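Local coordinates for protein alpha-1,3-glucanase (Paenibacillus glycanilyticus, PDB 6K0P) that hydrolyses alpha-1,3-glucan as a family 87 glycoside hydrolase, and is captured here as a catalytic-domain variant with nigerose bound, at residues A[413-418]-A[432-437]; A[194-199]-A[219-224]; A[115-120]-A[131-136]. The protein carries 1 engineered substitution. All coordinates share one frame; numbering follows the deposited sequence.

Contact 1: residues A[413-418]-A[432-437]; sequences ITISSY and TVIDGA. With GLC (alpha-D-glucopyranose), chain C.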
ATOM      1  N   ILE A 413      -1.943  10.156  -4.707  1.00  9.79           N
ATOM      2  CA  ILE A 413      -0.941  10.922  -3.967  1.00  9.67           C
ATOM      3  C   ILE A 413      -1.636  12.073  -3.255  1.00  9.81           C
ATOM      4  O   ILE A 413      -2.279  12.909  -3.904  1.00 10.96           O
ATOM      5  CB  ILE A 413       0.183  11.465  -4.869  1.00  9.95           C
ATOM      6  CG1 ILE A 413       0.810  10.334  -5.696  1.00 10.47           C
ATOM      7  CG2 ILE A 413       1.238  12.166  -4.014  1.00 11.89           C
ATOM      8  CD1 ILE A 413       1.902  10.822  -6.631  1.00 10.85           C
ATOM      9  N   THR A 414      -1.508  12.116  -1.928  1.00 10.31           N
ATOM     10  CA  THR A 414      -1.955  13.244  -1.121  1.00 10.33           C
ATOM     11  C   THR A 414      -0.749  14.110  -0.797  1.00 10.43           C
ATOM     12  O   THR A 414       0.266  13.602  -0.305  1.00 10.99           O
ATOM     13  CB  THR A 414      -2.584  12.747   0.183  1.00 12.17           C
ATOM     14  OG1 THR A 414      -3.821  12.097  -0.107  1.00 11.50           O
ATOM     15  CG2 THR A 414      -2.849  13.914   1.150  1.00 13.44           C
ATOM     16  N   ILE A 415      -0.856  15.409  -1.079  1.00 10.45           N
ATOM     17  CA  ILE A 415       0.169  16.397  -0.748  1.00 11.34           C
ATOM     18  C   ILE A 415      -0.551  17.444   0.087  1.00 11.35           C
ATOM     19  O   ILE A 415      -1.351  18.215  -0.452  1.00 11.40           O
ATOM     20  CB  ILE A 415       0.778  17.013  -2.019  1.00 10.32           C
ATOM     21  CG1 ILE A 415       1.381  15.913  -2.901  1.00 12.06           C
ATOM     22  CG2 ILE A 415       1.858  18.048  -1.676  1.00 11.77           C
ATOM     23  CD1 ILE A 415       1.824  16.381  -4.294  1.00 13.54           C
ATOM     24  N   SER A 416      -0.299  17.461   1.397  1.00 10.72           N
ATOM     25  CA  SER A 416      -1.173  18.179   2.324  1.00  9.95           C
ATOM     26  C   SER A 416      -0.385  18.958   3.361  1.00 12.25           C
ATOM     27  O   SER A 416       0.540  18.419   3.977  1.00 11.89           O
ATOM     28  CB  SER A 416      -2.093  17.195   3.059  1.00 12.43           C
ATOM     29  OG  SER A 416      -2.784  17.853   4.112  1.00 13.23           O
ATOM     30  N   SER A 417      -0.786  20.209   3.587  1.00 11.79           N
ATOM     31  CA  SER A 417      -0.225  21.000   4.673  1.00 12.91           C
ATOM     32  C   SER A 417      -1.181  21.132   5.859  1.00 11.86           C
ATOM     33  O   SER A 417      -1.061  22.079   6.646  1.00 14.74           O
ATOM     34  CB  SER A 417       0.265  22.360   4.164  1.00 12.77           C
ATOM     35  OG  SER A 417      -0.810  23.244   3.869  1.00 12.10           O
ATOM     36  N   TYR A 418      -2.111  20.193   6.018  1.00 12.77           N
ATOM     37  CA  TYR A 418      -2.977  20.201   7.193  1.00 13.34           C
ATOM     38  C   TYR A 418      -2.236  19.627   8.399  1.00 14.99           C
ATOM     39  O   TYR A 418      -1.522  18.628   8.289  1.00 15.04           O
ATOM     40  CB  TYR A 418      -4.264  19.419   6.921  1.00 13.28           C
ATOM     41  CG  TYR A 418      -5.234  19.490   8.078  1.00 15.01           C
ATOM     42  CD1 TYR A 418      -5.667  20.715   8.567  1.00 16.12           C
ATOM     43  CD2 TYR A 418      -5.684  18.338   8.695  1.00 17.37           C
ATOM     44  CE1 TYR A 418      -6.537  20.786   9.642  1.00 18.55           C
ATOM     45  CE2 TYR A 418      -6.560  18.397   9.759  1.00 17.02           C
ATOM     46  CZ  TYR A 418      -6.975  19.621  10.232  1.00 20.88           C
ATOM     47  OH  TYR A 418      -7.842  19.673  11.302  1.00 24.41           O
ATOM     48  N   THR A 432       9.581  19.514  -2.212  1.00 11.97           N
ATOM     49  CA  THR A 432       9.059  18.161  -2.115  1.00 11.28           C
ATOM     50  C   THR A 432       8.748  17.751  -3.544  1.00 12.69           C
ATOM     51  O   THR A 432       7.974  18.430  -4.230  1.00 12.30           O
ATOM     52  CB  THR A 432       7.797  18.165  -1.261  1.00 11.42           C
ATOM     53  OG1 THR A 432       8.132  18.587   0.071  1.00 12.56           O
ATOM     54  CG2 THR A 432       7.158  16.775  -1.226  1.00 13.26           C
ATOM     55  N   VAL A 433       9.382  16.679  -4.009  1.00 12.95           N
ATOM     56  CA  VAL A 433       9.399  16.333  -5.424  1.00 13.48           C
ATOM     57  C   VAL A 433       8.691  15.004  -5.629  1.00 13.16           C
ATOM     58  O   VAL A 433       9.017  14.009  -4.967  1.00 12.97           O
ATOM     59  CB  VAL A 433      10.834  16.259  -5.973  1.00 12.84           C
ATOM     60  CG1 VAL A 433      10.819  15.830  -7.447  1.00 14.79           C
ATOM     61  CG2 VAL A 433      11.550  17.585  -5.790  1.00 14.33           C
ATOM     62  N   ILE A 434       7.731  14.995  -6.544  1.00 12.87           N
ATOM     63  CA  ILE A 434       7.148  13.776  -7.088  1.00 11.34           C
ATOM     64  C   ILE A 434       7.651  13.694  -8.525  1.00 13.44           C
ATOM     65  O   ILE A 434       7.339  14.560  -9.348  1.00 12.71           O
ATOM     66  CB  ILE A 434       5.612  13.797  -7.023  1.00 12.15           C
ATOM     67  CG1 ILE A 434       5.114  13.610  -5.576  1.00 16.74           C
ATOM     68  CG2 ILE A 434       5.033  12.693  -7.913  1.00 13.73           C
ATOM     69  CD1 ILE A 434       5.289  14.806  -4.661  1.00 21.03           C
ATOM     70  N   ASP A 435       8.466  12.691  -8.831  1.00  9.82           N
ATOM     71  CA  ASP A 435       9.153  12.614 -10.120  1.00 11.45           C
ATOM     72  C   ASP A 435       9.038  11.204 -10.679  1.00 12.16           C
ATOM     73  O   ASP A 435       9.738  10.296 -10.223  1.00 12.30           O
ATOM     74  CB  ASP A 435      10.622  13.004  -9.970  1.00 13.47           C
ATOM     75  CG  ASP A 435      11.425  12.795 -11.250  1.00 15.41           C
ATOM     76  OD1 ASP A 435      10.834  12.702 -12.345  1.00 14.86           O
ATOM     77  OD2 ASP A 435      12.663  12.712 -11.150  1.00 19.36           O
ATOM     78  N   GLY A 436       8.178  11.032 -11.679  1.00 11.60           N
ATOM     79  CA  GLY A 436       8.021   9.727 -12.291  1.00 12.08           C
ATOM     80  C   GLY A 436       6.989   8.899 -11.563  1.00 13.02           C
ATOM     81  O   GLY A 436       7.306   8.233 -10.576  1.00 12.98           O
ATOM     82  N   ALA A 437       5.742   8.954 -12.006  1.00 12.31           N
ATOM     83  CA  ALA A 437       4.693   8.220 -11.320  1.00 12.91           C
ATOM     84  C   ALA A 437       3.620   7.824 -12.318  1.00 13.44           C
ATOM     85  O   ALA A 437       3.286   8.595 -13.218  1.00 15.83           O
ATOM     86  CB  ALA A 437       4.073   9.062 -10.196  1.00 13.09           C
TER
HETATM   87  C1  GLC C   2      -9.824  16.851   8.972  1.00 17.97           C
HETATM   88  C2  GLC C   2      -9.203  15.635   9.654  1.00 21.86           C
HETATM   89  C3  GLC C   2     -10.156  15.072  10.698  1.00 25.68           C
HETATM   90  C4  GLC C   2     -10.609  16.174  11.646  1.00 29.60           C
HETATM   91  C5  GLC C   2     -11.134  17.390  10.884  1.00 26.35           C
HETATM   92  C6  GLC C   2     -11.414  18.544  11.841  1.00 34.65           C
HETATM   93  O2  GLC C   2      -8.882  14.647   8.698  1.00 21.30           O
HETATM   94  O3  GLC C   2      -9.506  14.047  11.418  1.00 30.88           O
HETATM   95  O4  GLC C   2     -11.620  15.681  12.499  1.00 36.22           O
HETATM   96  O5  GLC C   2     -10.191  17.828   9.929  1.00 25.37           O
HETATM   97  O6  GLC C   2     -11.845  19.670  11.108  1.00 37.99           O

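Contact 2: residues A[194-199]-A[219-224]; sequences KSIDQA and WTINSK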
ATOM      1  N   LYS A 194      15.215 -24.057  20.453  1.00 16.81           N
ATOM      2  CA  LYS A 194      15.832 -22.792  20.837  1.00 15.88           C
ATOM      3  C   LYS A 194      15.022 -21.666  20.211  1.00 17.25           C
ATOM      4  O   LYS A 194      15.006 -21.511  18.986  1.00 16.77           O
ATOM      5  CB  LYS A 194      17.300 -22.725  20.418  1.00 15.60           C
ATOM      6  CG  LYS A 194      18.004 -21.477  20.940  1.00 17.24           C
ATOM      7  CD  LYS A 194      19.470 -21.428  20.533  1.00 16.56           C
ATOM      8  CE  LYS A 194      20.237 -22.651  21.026  1.00 19.31           C
ATOM      9  NZ  LYS A 194      21.678 -22.577  20.672  1.00 17.64           N
ATOM     10  N   SER A 195      14.345 -20.891  21.049  1.00 16.92           N
ATOM     11  CA  SER A 195      13.459 -19.856  20.554  1.00 18.01           C
ATOM     12  C   SER A 195      14.255 -18.659  20.033  1.00 15.24           C
ATOM     13  O   SER A 195      15.467 -18.534  20.242  1.00 14.81           O
ATOM     14  CB  SER A 195      12.540 -19.382  21.671  1.00 17.49           C
ATOM     15  OG  SER A 195      13.299 -18.669  22.628  1.00 20.28           O
ATOM     16  N   ILE A 196      13.542 -17.764  19.340  1.00 15.54           N
ATOM     17  CA  ILE A 196      14.136 -16.501  18.901  1.00 15.83           C
ATOM     18  C   ILE A 196      14.739 -15.742  20.084  1.00 14.48           C
ATOM     19  O   ILE A 196      15.883 -15.275  20.027  1.00 14.72           O
ATOM     20  CB  ILE A 196      13.093 -15.659  18.144  1.00 15.08           C
ATOM     21  CG1 ILE A 196      12.643 -16.379  16.868  1.00 14.28           C
ATOM     22  CG2 ILE A 196      13.649 -14.276  17.823  1.00 16.10           C
ATOM     23  CD1 ILE A 196      11.402 -15.774  16.211  1.00 15.93           C
ATOM     24  N   ASP A 197      13.978 -15.614  21.178  1.00 17.53           N
ATOM     25  CA  ASP A 197      14.502 -14.918  22.355  1.00 16.84           C
ATOM     26  C   ASP A 197      15.744 -15.607  22.915  1.00 15.73           C
ATOM     27  O   ASP A 197      16.688 -14.935  23.345  1.00 16.35           O
ATOM     28  CB  ASP A 197      13.432 -14.816  23.443  1.00 20.40           C
ATOM     29  CG  ASP A 197      12.668 -13.493  23.407  1.00 25.41           C
ATOM     30  OD1 ASP A 197      13.231 -12.452  22.982  1.00 23.64           O
ATOM     31  OD2 ASP A 197      11.504 -13.491  23.856  1.00 24.22           O
ATOM     32  N   GLN A 198      15.756 -16.945  22.941  1.00 17.40           N
ATOM     33  CA  GLN A 198      16.918 -17.662  23.466  1.00 15.06           C
ATOM     34  C   GLN A 198      18.135 -17.489  22.563  1.00 15.24           C
ATOM     35  O   GLN A 198      19.263 -17.329  23.052  1.00 15.27           O
ATOM     36  CB  GLN A 198      16.581 -19.140  23.669  1.00 19.32           C
ATOM     37  CG  GLN A 198      15.582 -19.378  24.794  1.00 24.11           C
ATOM     38  CD  GLN A 198      15.139 -20.823  24.889  1.00 31.45           C
ATOM     39  OE1 GLN A 198      14.925 -21.493  23.875  1.00 24.35           O
ATOM     40  NE2 GLN A 198      14.992 -21.312  26.115  1.00 33.47           N
ATOM     41  N   ALA A 199      17.929 -17.518  21.245  1.00 16.20           N
ATOM     42  CA  ALA A 199      19.030 -17.276  20.318  1.00 14.24           C
ATOM     43  C   ALA A 199      19.591 -15.871  20.490  1.00 14.54           C
ATOM     44  O   ALA A 199      20.812 -15.674  20.456  1.00 12.17           O
ATOM     45  CB  ALA A 199      18.566 -17.506  18.879  1.00 13.83           C
ATOM     46  N   TRP A 219       7.602 -20.204  12.923  1.00 12.27           N
ATOM     47  CA  TRP A 219       8.176 -19.917  14.232  1.00 11.87           C
ATOM     48  C   TRP A 219       7.247 -18.953  14.947  1.00 13.70           C
ATOM     49  O   TRP A 219       6.973 -17.862  14.435  1.00 12.92           O
ATOM     50  CB  TRP A 219       9.568 -19.307  14.060  1.00 12.85           C
ATOM     51  CG  TRP A 219      10.435 -20.177  13.205  1.00 10.28           C
ATOM     52  CD1 TRP A 219      10.728 -20.007  11.879  1.00 11.95           C
ATOM     53  CD2 TRP A 219      11.081 -21.388  13.609  1.00 11.71           C
ATOM     54  NE1 TRP A 219      11.533 -21.032  11.445  1.00 12.03           N
ATOM     55  CE2 TRP A 219      11.768 -21.888  12.489  1.00 12.81           C
ATOM     56  CE3 TRP A 219      11.153 -22.089  14.816  1.00 13.68           C
ATOM     57  CZ2 TRP A 219      12.514 -23.060  12.534  1.00 15.15           C
ATOM     58  CZ3 TRP A 219      11.902 -23.259  14.861  1.00 15.70           C
ATOM     59  CH2 TRP A 219      12.571 -23.728  13.729  1.00 16.66           C
ATOM     60  N   THR A 220       6.752 -19.353  16.114  1.00 13.77           N
ATOM     61  CA  THR A 220       5.803 -18.514  16.832  1.00 12.82           C
ATOM     62  C   THR A 220       6.478 -17.227  17.282  1.00 12.91           C
ATOM     63  O   THR A 220       7.568 -17.249  17.868  1.00 14.61           O
ATOM     64  CB  THR A 220       5.267 -19.260  18.050  1.00 15.08           C
ATOM     65  OG1 THR A 220       4.423 -20.330  17.613  1.00 16.77           O
ATOM     66  CG2 THR A 220       4.454 -18.315  18.951  1.00 14.91           C
ATOM     67  N   ILE A 221       5.840 -16.102  16.993  1.00 11.32           N
ATOM     68  CA  ILE A 221       6.152 -14.840  17.645  1.00 12.70           C
ATOM     69  C   ILE A 221       4.923 -14.461  18.469  1.00 12.39           C
ATOM     70  O   ILE A 221       3.903 -14.000  17.942  1.00 13.22           O
ATOM     71  CB  ILE A 221       6.593 -13.748  16.661  1.00 12.44           C
ATOM     72  CG1 ILE A 221       5.649 -13.625  15.461  1.00 13.11           C
ATOM     73  CG2 ILE A 221       8.005 -14.038  16.161  1.00 14.82           C
ATOM     74  CD1 ILE A 221       5.928 -12.381  14.617  1.00 17.21           C
ATOM     75  N   ASN A 222       4.994 -14.711  19.776  1.00 13.52           N
ATOM     76  CA  ASN A 222       3.876 -14.412  20.663  1.00 12.23           C
ATOM     77  C   ASN A 222       4.171 -13.232  21.574  1.00 13.78           C
ATOM     78  O   ASN A 222       3.476 -13.029  22.575  1.00 16.62           O
ATOM     79  CB  ASN A 222       3.439 -15.643  21.461  1.00 15.78           C
ATOM     80  CG  ASN A 222       4.510 -16.150  22.404  1.00 21.34           C
ATOM     81  OD1 ASN A 222       5.505 -15.476  22.663  1.00 21.73           O
ATOM     82  ND2 ASN A 222       4.308 -17.356  22.924  1.00 26.03           N
ATOM     83  N   SER A 223       5.187 -12.447  21.240  1.00 12.40           N
ATOM     84  CA  SER A 223       5.589 -11.323  22.064  1.00 12.76           C
ATOM     85  C   SER A 223       6.276 -10.307  21.176  1.00 11.82           C
ATOM     86  O   SER A 223       6.581 -10.573  20.009  1.00 12.58           O
ATOM     87  CB  SER A 223       6.561 -11.780  23.142  1.00 14.84           C
ATOM     88  OG  SER A 223       7.770 -12.219  22.535  1.00 15.19           O
ATOM     89  N   LYS A 224       6.525  -9.136  21.748  1.00 11.64           N
ATOM     90  CA  LYS A 224       7.458  -8.186  21.161  1.00 10.62           C
ATOM     91  C   LYS A 224       8.872  -8.603  21.539  1.00 13.46           C
ATOM     92  O   LYS A 224       9.197  -8.747  22.724  1.00 15.51           O
ATOM     93  CB  LYS A 224       7.130  -6.781  21.656  1.00 13.30           C
ATOM     94  CG  LYS A 224       6.130  -6.081  20.778  1.00 15.60           C
ATOM     95  CD  LYS A 224       6.801  -5.626  19.481  1.00 13.82           C
ATOM     96  CE  LYS A 224       5.764  -5.413  18.402  1.00 14.21           C
ATOM     97  NZ  LYS A 224       6.376  -4.666  17.279  1.00 16.24           N
TER
HETATM   98  O   HOH W   1      10.271 -18.047  18.812  1.00 24.29           O
HETATM   99  O   HOH W   2       9.937 -11.487  23.984  1.00 16.71           O

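Contact 3: residues A[115-120]-A[131-136]; sequences STLGRL and TAYWLY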
ATOM      1  N   SER A 115     -22.123   6.067   5.293  1.00 16.94           N
ATOM      2  CA  SER A 115     -21.889   7.319   5.999  1.00 17.95           C
ATOM      3  C   SER A 115     -20.901   7.185   7.148  1.00 19.92           C
ATOM      4  O   SER A 115     -20.645   8.168   7.852  1.00 19.64           O
ATOM      5  CB  SER A 115     -23.211   7.916   6.495  1.00 19.79           C
ATOM      6  OG  SER A 115     -23.825   7.063   7.444  1.00 21.91           O
ATOM      7  N   THR A 116     -20.332   5.999   7.356  1.00 16.54           N
ATOM      8  CA  THR A 116     -19.354   5.795   8.415  1.00 15.62           C
ATOM      9  C   THR A 116     -18.087   5.157   7.866  1.00 16.91           C
ATOM     10  O   THR A 116     -17.489   4.278   8.500  1.00 16.67           O
ATOM     11  CB  THR A 116     -19.922   4.979   9.575  1.00 16.27           C
ATOM     12  OG1 THR A 116     -20.382   3.710   9.092  1.00 16.70           O
ATOM     13  CG2 THR A 116     -21.078   5.719  10.260  1.00 18.22           C
ATOM     14  N   LEU A 117     -17.641   5.603   6.688  1.00 15.71           N
ATOM     15  CA  LEU A 117     -16.394   5.080   6.133  1.00 14.61           C
ATOM     16  C   LEU A 117     -15.195   5.407   7.004  1.00 15.05           C
ATOM     17  O   LEU A 117     -14.148   4.770   6.851  1.00 15.69           O
ATOM     18  CB  LEU A 117     -16.177   5.565   4.701  1.00 15.92           C
ATOM     19  CG  LEU A 117     -17.288   5.164   3.727  1.00 17.16           C
ATOM     20  CD1 LEU A 117     -16.945   5.653   2.337  1.00 21.14           C
ATOM     21  CD2 LEU A 117     -17.557   3.650   3.738  1.00 17.49           C
ATOM     22  N   GLY A 118     -15.328   6.368   7.925  1.00 14.76           N
ATOM     23  CA  GLY A 118     -14.310   6.588   8.937  1.00 17.17           C
ATOM     24  C   GLY A 118     -14.024   5.362   9.780  1.00 16.91           C
ATOM     25  O   GLY A 118     -12.961   5.283  10.410  1.00 17.82           O
ATOM     26  N   ARG A 119     -14.944   4.398   9.795  1.00 17.29           N
ATOM     27  CA  ARG A 119     -14.755   3.149  10.518  1.00 16.55           C
ATOM     28  C   ARG A 119     -14.131   2.049   9.674  1.00 13.27           C
ATOM     29  O   ARG A 119     -13.901   0.955  10.197  1.00 12.93           O
ATOM     30  CB  ARG A 119     -16.096   2.643  11.064  1.00 15.48           C
ATOM     31  CG  ARG A 119     -16.756   3.580  12.070  1.00 19.24           C
ATOM     32  CD  ARG A 119     -15.843   3.842  13.251  1.00 18.05           C
ATOM     33  NE  ARG A 119     -15.526   2.617  13.988  1.00 18.24           N
ATOM     34  CZ  ARG A 119     -14.591   2.533  14.934  1.00 19.14           C
ATOM     35  NH1 ARG A 119     -13.866   3.600  15.258  1.00 25.16           N
ATOM     36  NH2 ARG A 119     -14.386   1.387  15.561  1.00 20.23           N
ATOM     37  N   LEU A 120     -13.860   2.294   8.388  1.00 12.73           N
ATOM     38  CA  LEU A 120     -13.314   1.240   7.536  1.00 13.10           C
ATOM     39  C   LEU A 120     -12.043   0.670   8.145  1.00 14.25           C
ATOM     40  O   LEU A 120     -11.091   1.408   8.416  1.00 13.98           O
ATOM     41  CB  LEU A 120     -12.990   1.803   6.156  1.00 15.12           C
ATOM     42  CG  LEU A 120     -14.065   1.897   5.085  1.00 19.29           C
ATOM     43  CD1 LEU A 120     -13.430   2.493   3.840  1.00 16.58           C
ATOM     44  CD2 LEU A 120     -14.661   0.529   4.799  1.00 16.22           C
ATOM     45  N   THR A 131     -22.623  -2.885   6.066  1.00 14.90           N
ATOM     46  CA  THR A 131     -22.148  -3.379   4.785  1.00 15.49           C
ATOM     47  C   THR A 131     -20.741  -3.942   4.966  1.00 11.57           C
ATOM     48  O   THR A 131     -19.942  -3.400   5.736  1.00 13.25           O
ATOM     49  CB  THR A 131     -22.124  -2.225   3.773  1.00 15.96           C
ATOM     50  OG1 THR A 131     -23.459  -1.757   3.556  1.00 21.95           O
ATOM     51  CG2 THR A 131     -21.516  -2.657   2.435  1.00 19.99           C
ATOM     52  N   ALA A 132     -20.446  -5.026   4.250  1.00 12.64           N
ATOM     53  CA  ALA A 132     -19.104  -5.603   4.239  1.00 11.92           C
ATOM     54  C   ALA A 132     -18.217  -4.880   3.232  1.00 12.11           C
ATOM     55  O   ALA A 132     -18.620  -4.653   2.084  1.00 13.49           O
ATOM     56  CB  ALA A 132     -19.175  -7.079   3.857  1.00 15.62           C
ATOM     57  N   TYR A 133     -16.998  -4.554   3.658  1.00 10.14           N
ATOM     58  CA  TYR A 133     -15.960  -3.963   2.827  1.00  9.59           C
ATOM     59  C   TYR A 133     -14.708  -4.809   2.986  1.00 10.43           C
ATOM     60  O   TYR A 133     -14.662  -5.734   3.802  1.00 10.78           O
ATOM     61  CB  TYR A 133     -15.661  -2.525   3.280  1.00 11.40           C
ATOM     62  CG  TYR A 133     -16.852  -1.598   3.204  1.00 12.88           C
ATOM     63  CD1 TYR A 133     -17.742  -1.484   4.268  1.00 12.59           C
ATOM     64  CD2 TYR A 133     -17.089  -0.839   2.065  1.00 10.72           C
ATOM     65  CE1 TYR A 133     -18.842  -0.624   4.189  1.00 14.30           C
ATOM     66  CE2 TYR A 133     -18.188   0.016   1.976  1.00 13.53           C
ATOM     67  CZ  TYR A 133     -19.047   0.116   3.043  1.00 14.29           C
ATOM     68  OH  TYR A 133     -20.135   0.961   2.956  1.00 14.56           O
ATOM     69  N   TRP A 134     -13.668  -4.478   2.222  1.00  9.59           N
ATOM     70  CA  TRP A 134     -12.374  -5.164   2.325  1.00 10.81           C
ATOM     71  C   TRP A 134     -12.546  -6.670   2.104  1.00 10.34           C
ATOM     72  O   TRP A 134     -12.211  -7.505   2.951  1.00 10.21           O
ATOM     73  CB  TRP A 134     -11.670  -4.865   3.656  1.00 11.20           C
ATOM     74  CG  TRP A 134     -11.283  -3.432   3.868  1.00  9.18           C
ATOM     75  CD1 TRP A 134     -11.757  -2.323   3.204  1.00  9.69           C
ATOM     76  CD2 TRP A 134     -10.318  -2.955   4.808  1.00 10.62           C
ATOM     77  NE1 TRP A 134     -11.149  -1.184   3.707  1.00 10.49           N
ATOM     78  CE2 TRP A 134     -10.263  -1.553   4.687  1.00  8.63           C
ATOM     79  CE3 TRP A 134      -9.508  -3.583   5.759  1.00 10.33           C
ATOM     80  CZ2 TRP A 134      -9.416  -0.770   5.471  1.00  9.24           C
ATOM     81  CZ3 TRP A 134      -8.660  -2.808   6.529  1.00 10.77           C
ATOM     82  CH2 TRP A 134      -8.619  -1.414   6.376  1.00  8.69           C
ATOM     83  N   LEU A 135     -13.077  -6.994   0.929  1.00  9.78           N
ATOM     84  CA  LEU A 135     -13.616  -8.315   0.639  1.00  9.37           C
ATOM     85  C   LEU A 135     -12.569  -9.307   0.157  1.00  9.74           C
ATOM     86  O   LEU A 135     -12.805 -10.515   0.250  1.00 11.02           O
ATOM     87  CB  LEU A 135     -14.694  -8.192  -0.440  1.00 11.79           C
ATOM     88  CG  LEU A 135     -15.812  -7.193  -0.142  1.00 10.16           C
ATOM     89  CD1 LEU A 135     -16.628  -6.936  -1.405  1.00 11.18           C
ATOM     90  CD2 LEU A 135     -16.704  -7.738   0.961  1.00 13.69           C
ATOM     91  N   TYR A 136     -11.440  -8.830  -0.361  1.00 10.23           N
ATOM     92  CA  TYR A 136     -10.424  -9.691  -0.955  1.00  9.46           C
ATOM     93  C   TYR A 136      -9.358 -10.092   0.059  1.00  9.58           C
ATOM     94  O   TYR A 136      -9.074  -9.370   1.017  1.00 11.62           O
ATOM     95  CB  TYR A 136      -9.781  -9.005  -2.172  1.00  9.72           C
ATOM     96  CG  TYR A 136     -10.699  -9.079  -3.365  1.00  8.77           C
ATOM     97  CD1 TYR A 136     -10.677 -10.186  -4.200  1.00 10.08           C
ATOM     98  CD2 TYR A 136     -11.636  -8.085  -3.619  1.00  8.88           C
ATOM     99  CE1 TYR A 136     -11.556 -10.307  -5.264  1.00  9.42           C
ATOM    100  CE2 TYR A 136     -12.511  -8.188  -4.697  1.00 10.12           C
ATOM    101  CZ  TYR A 136     -12.462  -9.301  -5.513  1.00 10.57           C
ATOM    102  OH  TYR A 136     -13.323  -9.428  -6.581  1.00 11.25           O
TER

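Contact 1: residues A[413-418]-A[432-437]
Ile434 meets Ile413 and Ile415 across the interior of what, from family and strand pairing, is a right-handed parallel beta-helix, and the contact between the two strands is purely apolar. The two branches of Ile434 divide the work. CG2 touches Ile413 CD1 at 3.9 Å, the two side chains sliding past each other in opposite directions, whereas CD1 meets Ile415 CD1 tip to tip at 3.8 Å. Ile413 CA and Ile434 CA are 9.1 Å apart, so the isoleucine side chains bridge the gap.

Polar contacts gather where strand 413-416 ends. Ser416 OG accepts from Tyr418 N in an almost straight bond of 3.1 Å (168°), an ST turn at the point where the chain leaves the strand and leads to Tyr418 of the glycan pocket.

Sugar contact falls to Tyr418, whose CG lies opposite its backbone N (chi1 -176°), carrying the ring out to the glucose. The ring approaches obliquely, with OH 3.3 Å from GLC O5 and CE2 3.7 Å from GLC C1. With an alanine here, the glucose would probably lose this flank of its pocket and Phe420 its edge-to-face ring partner.

In the fold, strand 409-416 runs between parallel strands 389-392 and 465-469 on one wall, while strand 432-435 lies between 397-407 and 475-485 on another; Val391, Ile465, Ile477 and Ile479 pack round Ile415 in the core.

Contact 2: residues A[194-199]-A[219-224]
The flat carboxylate of Asp197 looks across to the Ser223 hydroxyl, yet OD2 and Ser223 OG are 4.2 Å apart and a water joins them. That water donates to Asp197 OD2 and to Lys224 O, and lies 2.7 Å from Ser223 OG. The setting is the N-terminal part of the parallel beta-helix, where helix 196-204 begins with a capping box. A second flat group, the amide of Gln198, closes that box: Ser195 N donates to Gln198 OE1 in the carbonyl plane, on a lone pair, at 2.9 Å, and Gln198 N donates to Ser195 OG at 3.0 Å. The bond to OE1 helps to fix the amide, and the two together tie off the first turn. The third flat group, the indole of Trp219, belongs to a side chain whose nearest approach is a loose one, CB lying 4.5 Å from Ile196 CD1. This side chain also packs on Val190, Ile214 and Leu244, and its NE1 bonds Pro215 O.

The apolar part of the contact is small. Ile196 CD1 packs on Ile221 CG2 at 3.8 Å, the two side chains crossing obliquely. Ile221 has CG1 between its backbone N and carbonyl carbon (chi1 48°), and this turns CG2 to the helix while CG1 leads elsewhere. Together with Ile212, Ile225 and Leu244 of three strands, this contact lets Ile196 seat the start of the helix, with Asp197 on Ile225 and Ala199 on Ile212 beside it. Nearby, another water donates to Thr220 O at 3.0 Å and accepts only a weak bond from Ile196 N.

Contact 3: residues A[115-120]-A[131-136]
Leu120 and Tyr133 form the tight part of this contact, a worked case of a methyl group set over an aromatic face. Leu120 CD2 sits 3.9 Å from the centroid of the Tyr133 ring and 30° off its normal, a CH-pi contact displaced toward the root of the ring, where CG is only 3.4 Å from the methyl. With CD1 prolonging the side chain (chi2 -180°), CD2 is the branch that turns to the ring, and the two side chains cross at about a right angle. Leu117 serves the far end of the same tyrosine: its CD2 lies 3.8 Å from Tyr133 OH, in an oblique approach. One leucine therefore holds the base of the ring and the other its hydroxyl end.

Trp134 is packed more loosely. Its NE1 is 4.1 Å from Leu120 CD2, and CZ2 rests 4.0 Å from Leu120 C. Both Tyr133 and Trp134 point toward the loop, consistent with the chain leaving the strand at Trp134, whose backbone is left-handed (phi/psi 57°/59°); the carboxylate of Glu48 receives N-H groups of Trp134 and Leu135 at this bend. The solvent side is the outer turn of the short 3-10 segment, where Gly118 and Arg119 are exposed and Arg119 is paired with Asp123.

Carbonyl oxygens of Gly118 and Leu120 both bond Arg385 NH1, and Trp134 touches Phe329, so the loop abuts the beta-helical domain. Strand 131-133 pairs antiparallel with strand 110-112, and Ala112 and Pro114 pack against Tyr133.

How the contacts relate
Along the chain the contacts follow one another without overlap: contact 3 closes first, then contact 2, then contact 1. Contact 3 belongs to the N-terminal family region, D1, whereas contacts 1 and 2 both lie in D2, the beta-helical region, on opposite sides of the chain's centre with their own centres about 40 Å apart. Contact 2 marks an early coil with its helix, and contact 1 spans the interior many coils later, beside a glycan pocket. Contact 3, its centre about 26 Å from that of contact 1 and about 35 Å from that of contact 2, has D1 abutting the beta-helix. None touches another; together they sample an early coil and a later stretch of the beta-helix, and the border between the two regions.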